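Local coordinates for protein carbohydrate deacetylase Agd3 (Neosartorya fumigata, PDB 6NWZ) that probably removes acetyl groups from the N-acetylated sugars of galactosaminogalactan as a zinc-binding carbohydrate esterase and is required for Aspergillus fumigatus biofilm formation, at residues L338-P343 against Q395-Y400; D442-W447 against D481-M486. All blocks are in the same frame, centred on the assembly; numbering follows the deposited sequence.

Contact 1 of 2, residues L338-P343 against Q395-Y400; sequences LEFKKP and QNNATY. With NAG (2-acetamido-2-deoxy-beta-D-glucopyranose), chain B.
Phe340 lays the rim of its ring against the backbone of Asn396, with CD2 3.3 Å from Asn396 O, beside an N-glycosylation sequon, Asn397-Ala398-Thr399, in the deacetylase domain. Both Asn396 O and Asn397 OD1 sit at the ring edge near its plane, where the slightly positive aromatic C-H groups suit oxygen atoms; the amide of Asn397 is turned 78° from the ring. Asn397 carries the glycan, through the covalent bond from ND2 to C1 of the NAG, and Thr348 holds that sugar by a further hydrogen bond. Lys342 suits its place by having an apolar chain and a charged end. Its chain crosses the Asn397 side chain at about a right angle, CG 3.2 Å from Asn397 OD1, and then bends at chi3 (77°), which brings the ammonium to the backbone of Ala398. NZ donates to Ala398 O at 3.2 Å, with a C=O...N angle of 142° and the donor tilted from the carbonyl plane. The buried charge is answered more strongly by a salt bridge to Asp442. The sequon's own Thr399 is the N-cap of helix 400-417, and its OG1 also hydrogen-bonds to Asp349. The side chain of Asn396 lies about 8 Å from a bound zinc; its OD1 accepts from Gly437 N, while one water accepts from Glu339 N at 2.6 Å and from Asn396 ND2 at 3.0 Å.

Contact 2 of 2, residues D442-W447 against D481-M486; sequences DALQAW and DGFAGM
Leu444 and Phe483 make the apolar heart of this contact between helix 441-449 and the loop linking helix 478-481 to strand 487-492 of the mainly parallel sheet of the deacetylase domain. Leu444 CB lies 3.6 Å from Phe483 CB, and Leu444 CD1 reaches the backbone of Asp481. Met486 adds a flexible, unbranched chain: bent at chi2 (73°) and again at chi3, it folds its methyl CE to within 4.0 Å of Trp447 CB and 4.2 Å of Leu444 CB. Leu444 also joins the helix's own packing, since its CD2 lies 3.6 Å above the plane of the Trp447 ring, toward the rim.

Polar groups meet the Phe483 ring in two ways. The peptide between Leu444 and Gln445 lies over one face, with Leu444 O above the ring centre. Gln445, bent at chi2, instead brings its amide oxygen into the ring plane at the edge, OE1 3.3 Å from CE2, with amide and ring planes 78° apart; its NE2 bonds to Asp449.

The loop itself is set by residues suited to its backbone. Gly482, with positive phi, leaves helix 478-481, and Gly485 has phi 120°, a backbone conformation that suits glycine. Hydrogen bonds to Thr476 OG1 then fix both Phe483 O and Met486 N.

Overall arrangement
From the N terminus, the chain first passes through 338-343, and contact 1 closes a long loop when it returns at 395-400, after Cys364, which is bonded back to Cys323 ahead of the loop, and strand 384-387. Helix 400-417 follows, and contact 2 then closes a shorter loop from helix 441-449 to 481-486. The two loops follow in series, neither nested nor crossed, with centres about 11 Å apart. Helix 441-449 joins them through the salt bridge already named, and Trp447 NE1 probably bonds to Gln395 OE1 at 2.9 Å. Tyr400 also packs on this helix. Together they tie the glycosylated loop to the approach to strand 487-492 within the deacetylase domain.

Contact 1 of 2, residues L338-P343 against Q395-Y400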
loop_
_atom_site.group_PDB
_atom_site.type_symbol
_atom_site.label_atom_id
_atom_site.label_comp_id
_atom_site.label_asym_id
_atom_site.label_seq_id
_atom_site.Cartn_x
_atom_site.Cartn_y
_atom_site.Cartn_z
ATOM N N LEU A 338 1.393 -15.662 -21.331
ATOM C CA LEU A 338 1.650 -14.528 -20.457
ATOM C C LEU A 338 3.100 -14.077 -20.612
ATOM O O LEU A 338 3.995 -14.877 -20.903
ATOM C CB LEU A 338 1.353 -14.900 -19.002
ATOM C CG LEU A 338 0.854 -13.794 -18.067
ATOM C CD1 LEU A 338 -0.573 -13.404 -18.402
ATOM C CD2 LEU A 338 0.949 -14.219 -16.614
ATOM N N GLU A 339 3.322 -12.773 -20.442
ATOM C CA GLU A 339 4.652 -12.167 -20.568
ATOM C C GLU A 339 5.234 -12.330 -21.972
ATOM O O GLU A 339 6.453 -12.312 -22.151
ATOM C CB GLU A 339 5.641 -12.729 -19.537
ATOM C CG GLU A 339 5.068 -13.054 -18.158
ATOM C CD GLU A 339 4.587 -11.836 -17.405
ATOM O OE1 GLU A 339 3.783 -12.009 -16.466
ATOM O OE2 GLU A 339 5.012 -10.712 -17.749
ATOM N N PHE A 340 4.385 -12.490 -22.984
ATOM C CA PHE A 340 4.874 -12.662 -24.348
ATOM C C PHE A 340 5.412 -11.340 -24.886
ATOM O O PHE A 340 4.680 -10.347 -24.967
ATOM C CB PHE A 340 3.760 -13.195 -25.244
ATOM C CG PHE A 340 4.039 -13.054 -26.713
ATOM C CD1 PHE A 340 4.933 -13.896 -27.348
ATOM C CD2 PHE A 340 3.403 -12.075 -27.461
ATOM C CE1 PHE A 340 5.188 -13.766 -28.704
ATOM C CE2 PHE A 340 3.654 -11.940 -28.817
ATOM C CZ PHE A 340 4.546 -12.787 -29.437
ATOM N N LYS A 341 6.689 -11.332 -25.262
ATOM C CA LYS A 341 7.325 -10.162 -25.860
ATOM C C LYS A 341 7.197 -10.258 -27.376
ATOM O O LYS A 341 7.791 -11.142 -28.001
ATOM C CB LYS A 341 8.789 -10.070 -25.437
ATOM C CG LYS A 341 9.586 -8.995 -26.155
ATOM C CD LYS A 341 10.977 -8.873 -25.552
ATOM C CE LYS A 341 11.924 -8.118 -26.472
ATOM N NZ LYS A 341 11.410 -6.769 -26.832
ATOM N N LYS A 342 6.428 -9.351 -27.966
ATOM C CA LYS A 342 6.220 -9.391 -29.408
ATOM C C LYS A 342 7.454 -8.860 -30.127
ATOM O O LYS A 342 7.962 -7.792 -29.768
ATOM C CB LYS A 342 4.998 -8.571 -29.814
ATOM C CG LYS A 342 4.539 -8.845 -31.236
ATOM C CD LYS A 342 3.780 -7.674 -31.834
ATOM C CE LYS A 342 4.728 -6.563 -32.251
ATOM N NZ LYS A 342 4.052 -5.530 -33.086
ATOM N N PRO A 343 7.968 -9.576 -31.124
ATOM C CA PRO A 343 9.048 -9.020 -31.947
ATOM C C PRO A 343 8.578 -7.759 -32.653
ATOM O O PRO A 343 7.518 -7.738 -33.282
ATOM C CB PRO A 343 9.356 -10.148 -32.937
ATOM C CG PRO A 343 8.845 -11.385 -32.275
ATOM C CD PRO A 343 7.643 -10.962 -31.494
ATOM N N GLN A 395 -3.241 -6.507 -26.485
ATOM C CA GLN A 395 -2.138 -5.883 -27.202
ATOM C C GLN A 395 -0.830 -6.656 -27.095
ATOM O O GLN A 395 0.213 -6.135 -27.504
ATOM C CB GLN A 395 -1.943 -4.453 -26.701
ATOM C CG GLN A 395 -3.219 -3.634 -26.708
ATOM C CD GLN A 395 -3.019 -2.249 -26.146
ATOM O OE1 GLN A 395 -1.897 -1.851 -25.837
ATOM N NE2 GLN A 395 -4.110 -1.502 -26.005
ATOM N N ASN A 396 -0.855 -7.882 -26.564
ATOM C CA ASN A 396 0.380 -8.651 -26.437
ATOM C C ASN A 396 1.025 -8.920 -27.791
ATOM O O ASN A 396 2.256 -8.987 -27.889
ATOM C CB ASN A 396 0.109 -9.971 -25.717
ATOM C CG ASN A 396 0.071 -9.815 -24.215
ATOM O OD1 ASN A 396 0.170 -8.705 -23.697
ATOM N ND2 ASN A 396 -0.074 -10.928 -23.503
ATOM N N ASN A 397 0.211 -9.076 -28.842
ATOM C CA ASN A 397 0.686 -9.388 -30.186
ATOM C C ASN A 397 0.093 -8.436 -31.219
ATOM O O ASN A 397 0.149 -8.715 -32.421
ATOM C CB ASN A 397 0.354 -10.843 -30.540
ATOM C CG ASN A 397 1.178 -11.383 -31.705
ATOM O OD1 ASN A 397 2.187 -10.802 -32.105
ATOM N ND2 ASN A 397 0.742 -12.513 -32.248
ATOM N N ALA A 398 -0.478 -7.319 -30.775
ATOM C CA ALA A 398 -1.119 -6.376 -31.674
ATOM C C ALA A 398 -0.079 -5.497 -32.367
ATOM O O ALA A 398 1.096 -5.458 -31.994
ATOM C CB ALA A 398 -2.125 -5.510 -30.917
ATOM N N THR A 399 -0.533 -4.782 -33.390
ATOM C CA THR A 399 0.320 -3.897 -34.165
ATOM C C THR A 399 0.307 -2.486 -33.588
ATOM O O THR A 399 -0.540 -2.129 -32.766
ATOM C CB THR A 399 -0.138 -3.855 -35.618
ATOM O OG1 THR A 399 -1.502 -3.420 -35.664
ATOM C CG2 THR A 399 -0.030 -5.224 -36.249
ATOM N N TYR A 400 1.261 -1.672 -34.045
ATOM C CA TYR A 400 1.245 -0.257 -33.693
ATOM C C TYR A 400 -0.040 0.411 -34.170
ATOM O O TYR A 400 -0.647 1.199 -33.435
ATOM C CB TYR A 400 2.470 0.446 -34.282
ATOM C CG TYR A 400 2.515 1.941 -34.028
ATOM C CD1 TYR A 400 1.813 2.826 -34.838
ATOM C CD2 TYR A 400 3.263 2.467 -32.986
ATOM C CE1 TYR A 400 1.845 4.183 -34.611
ATOM C CE2 TYR A 400 3.305 3.831 -32.755
ATOM C CZ TYR A 400 2.592 4.683 -33.574
ATOM O OH TYR A 400 2.617 6.042 -33.366
HETATM C C1 NAG B . 1.388 -13.170 -33.351
HETATM C C2 NAG B . 1.028 -14.661 -33.315
HETATM C C3 NAG B . 1.568 -15.375 -34.552
HETATM C C4 NAG B . 1.107 -14.671 -35.819
HETATM C C5 NAG B . 1.523 -13.206 -35.760
HETATM C C6 NAG B . 1.054 -12.401 -36.950
HETATM C C7 NAG B . 0.808 -15.428 -30.993
HETATM C C8 NAG B . 1.493 -16.098 -29.839
HETATM N N2 NAG B . 1.536 -15.286 -32.105
HETATM O O3 NAG B . 1.122 -16.727 -34.549
HETATM O O4 NAG B . 1.695 -15.289 -36.958
HETATM O O5 NAG B . 0.952 -12.594 -34.594
HETATM O O6 NAG B . -0.327 -12.604 -37.207
HETATM O O7 NAG B . -0.352 -15.032 -30.922
HETATM O O HOH W 1 1.258 -11.320 -20.858
#

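Contact 2 of 2, residues D442-W447 against D481-M486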
loop_
_atom_site.group_PDB
_atom_site.type_symbol
_atom_site.label_atom_id
_atom_site.label_comp_id
_atom_site.label_asym_id
_atom_site.label_seq_id
_atom_site.Cartn_x
_atom_site.Cartn_y
_atom_site.Cartn_z
ATOM N N ASP A 442 5.944 -2.046 -29.788
ATOM C CA ASP A 442 5.154 -1.241 -30.715
ATOM C C ASP A 442 3.903 -0.696 -30.046
ATOM O O ASP A 442 3.439 0.398 -30.391
ATOM C CB ASP A 442 4.762 -2.063 -31.944
ATOM C CG ASP A 442 5.956 -2.658 -32.655
ATOM O OD1 ASP A 442 7.079 -2.148 -32.461
ATOM O OD2 ASP A 442 5.770 -3.634 -33.413
ATOM N N ALA A 443 3.341 -1.447 -29.097
ATOM C CA ALA A 443 2.172 -0.970 -28.372
ATOM C C ALA A 443 2.547 0.157 -27.419
ATOM O O ALA A 443 1.885 1.200 -27.387
ATOM C CB ALA A 443 1.518 -2.130 -27.622
ATOM N N LEU A 444 3.621 -0.032 -26.643
ATOM C CA LEU A 444 4.056 1.005 -25.710
ATOM C C LEU A 444 4.414 2.298 -26.432
ATOM O O LEU A 444 4.201 3.390 -25.892
ATOM C CB LEU A 444 5.245 0.506 -24.887
ATOM C CG LEU A 444 5.024 -0.750 -24.041
ATOM C CD1 LEU A 444 6.317 -1.193 -23.376
ATOM C CD2 LEU A 444 3.951 -0.510 -22.998
ATOM N N GLN A 445 4.958 2.199 -27.648
ATOM C CA GLN A 445 5.217 3.397 -28.439
ATOM C C GLN A 445 3.914 4.051 -28.884
ATOM O O GLN A 445 3.813 5.283 -28.922
ATOM C CB GLN A 445 6.089 3.050 -29.647
ATOM C CG GLN A 445 6.546 4.254 -30.461
ATOM C CD GLN A 445 7.602 5.078 -29.749
ATOM O OE1 GLN A 445 8.672 4.575 -29.403
ATOM N NE2 GLN A 445 7.305 6.353 -29.525
ATOM N N ALA A 446 2.907 3.244 -29.227
ATOM C CA ALA A 446 1.603 3.800 -29.571
ATOM C C ALA A 446 0.999 4.550 -28.391
ATOM O O ALA A 446 0.393 5.613 -28.570
ATOM C CB ALA A 446 0.664 2.691 -30.045
ATOM N N TRP A 447 1.152 4.012 -27.176
ATOM C CA TRP A 447 0.760 4.761 -25.986
ATOM C C TRP A 447 1.523 6.073 -25.905
ATOM O O TRP A 447 0.933 7.140 -25.712
ATOM C CB TRP A 447 1.018 3.950 -24.711
ATOM C CG TRP A 447 0.389 2.594 -24.624
ATOM C CD1 TRP A 447 -0.363 1.966 -25.572
ATOM C CD2 TRP A 447 0.468 1.692 -23.511
ATOM N NE1 TRP A 447 -0.754 0.729 -25.121
ATOM C CE2 TRP A 447 -0.258 0.537 -23.858
ATOM C CE3 TRP A 447 1.083 1.751 -22.256
ATOM C CZ2 TRP A 447 -0.386 -0.549 -22.997
ATOM C CZ3 TRP A 447 0.955 0.673 -21.403
ATOM C CH2 TRP A 447 0.228 -0.462 -21.777
ATOM N N ASP A 481 10.959 -5.299 -22.590
ATOM C CA ASP A 481 9.608 -4.922 -22.972
ATOM C C ASP A 481 9.505 -4.310 -24.363
ATOM O O ASP A 481 8.397 -3.945 -24.776
ATOM C CB ASP A 481 9.029 -3.942 -21.940
ATOM C CG ASP A 481 9.224 -4.424 -20.515
ATOM O OD1 ASP A 481 8.716 -5.517 -20.183
ATOM O OD2 ASP A 481 9.906 -3.723 -19.735
ATOM N N GLY A 482 10.612 -4.197 -25.097
ATOM C CA GLY A 482 10.607 -3.598 -26.414
ATOM C C GLY A 482 10.536 -2.089 -26.432
ATOM O O GLY A 482 10.626 -1.494 -27.514
ATOM N N PHE A 483 10.379 -1.450 -25.276
ATOM C CA PHE A 483 10.272 -0.002 -25.183
ATOM C C PHE A 483 10.742 0.416 -23.800
ATOM O O PHE A 483 10.500 -0.292 -22.819
ATOM C CB PHE A 483 8.835 0.467 -25.435
ATOM C CG PHE A 483 8.627 1.946 -25.247
ATOM C CD1 PHE A 483 8.252 2.460 -24.013
ATOM C CD2 PHE A 483 8.785 2.821 -26.310
ATOM C CE1 PHE A 483 8.055 3.820 -23.841
ATOM C CE2 PHE A 483 8.586 4.181 -26.144
ATOM C CZ PHE A 483 8.220 4.680 -24.909
ATOM N N ALA A 484 11.411 1.561 -23.726
ATOM C CA ALA A 484 11.982 2.048 -22.481
ATOM C C ALA A 484 11.347 3.374 -22.095
ATOM O O ALA A 484 11.187 4.263 -22.935
ATOM C CB ALA A 484 13.498 2.220 -22.599
ATOM N N GLY A 485 10.990 3.502 -20.818
ATOM C CA GLY A 485 10.531 4.756 -20.250
ATOM C C GLY A 485 9.129 4.726 -19.683
ATOM O O GLY A 485 8.766 5.631 -18.920
ATOM N N MET A 486 8.321 3.729 -20.029
ATOM C CA MET A 486 6.956 3.678 -19.524
ATOM C C MET A 486 6.956 3.255 -18.060
ATOM O O MET A 486 7.628 2.291 -17.682
ATOM C CB MET A 486 6.111 2.714 -20.354
ATOM C CG MET A 486 4.608 2.920 -20.205
ATOM S SD MET A 486 4.005 4.406 -21.036
ATOM C CE MET A 486 4.444 4.046 -22.733
#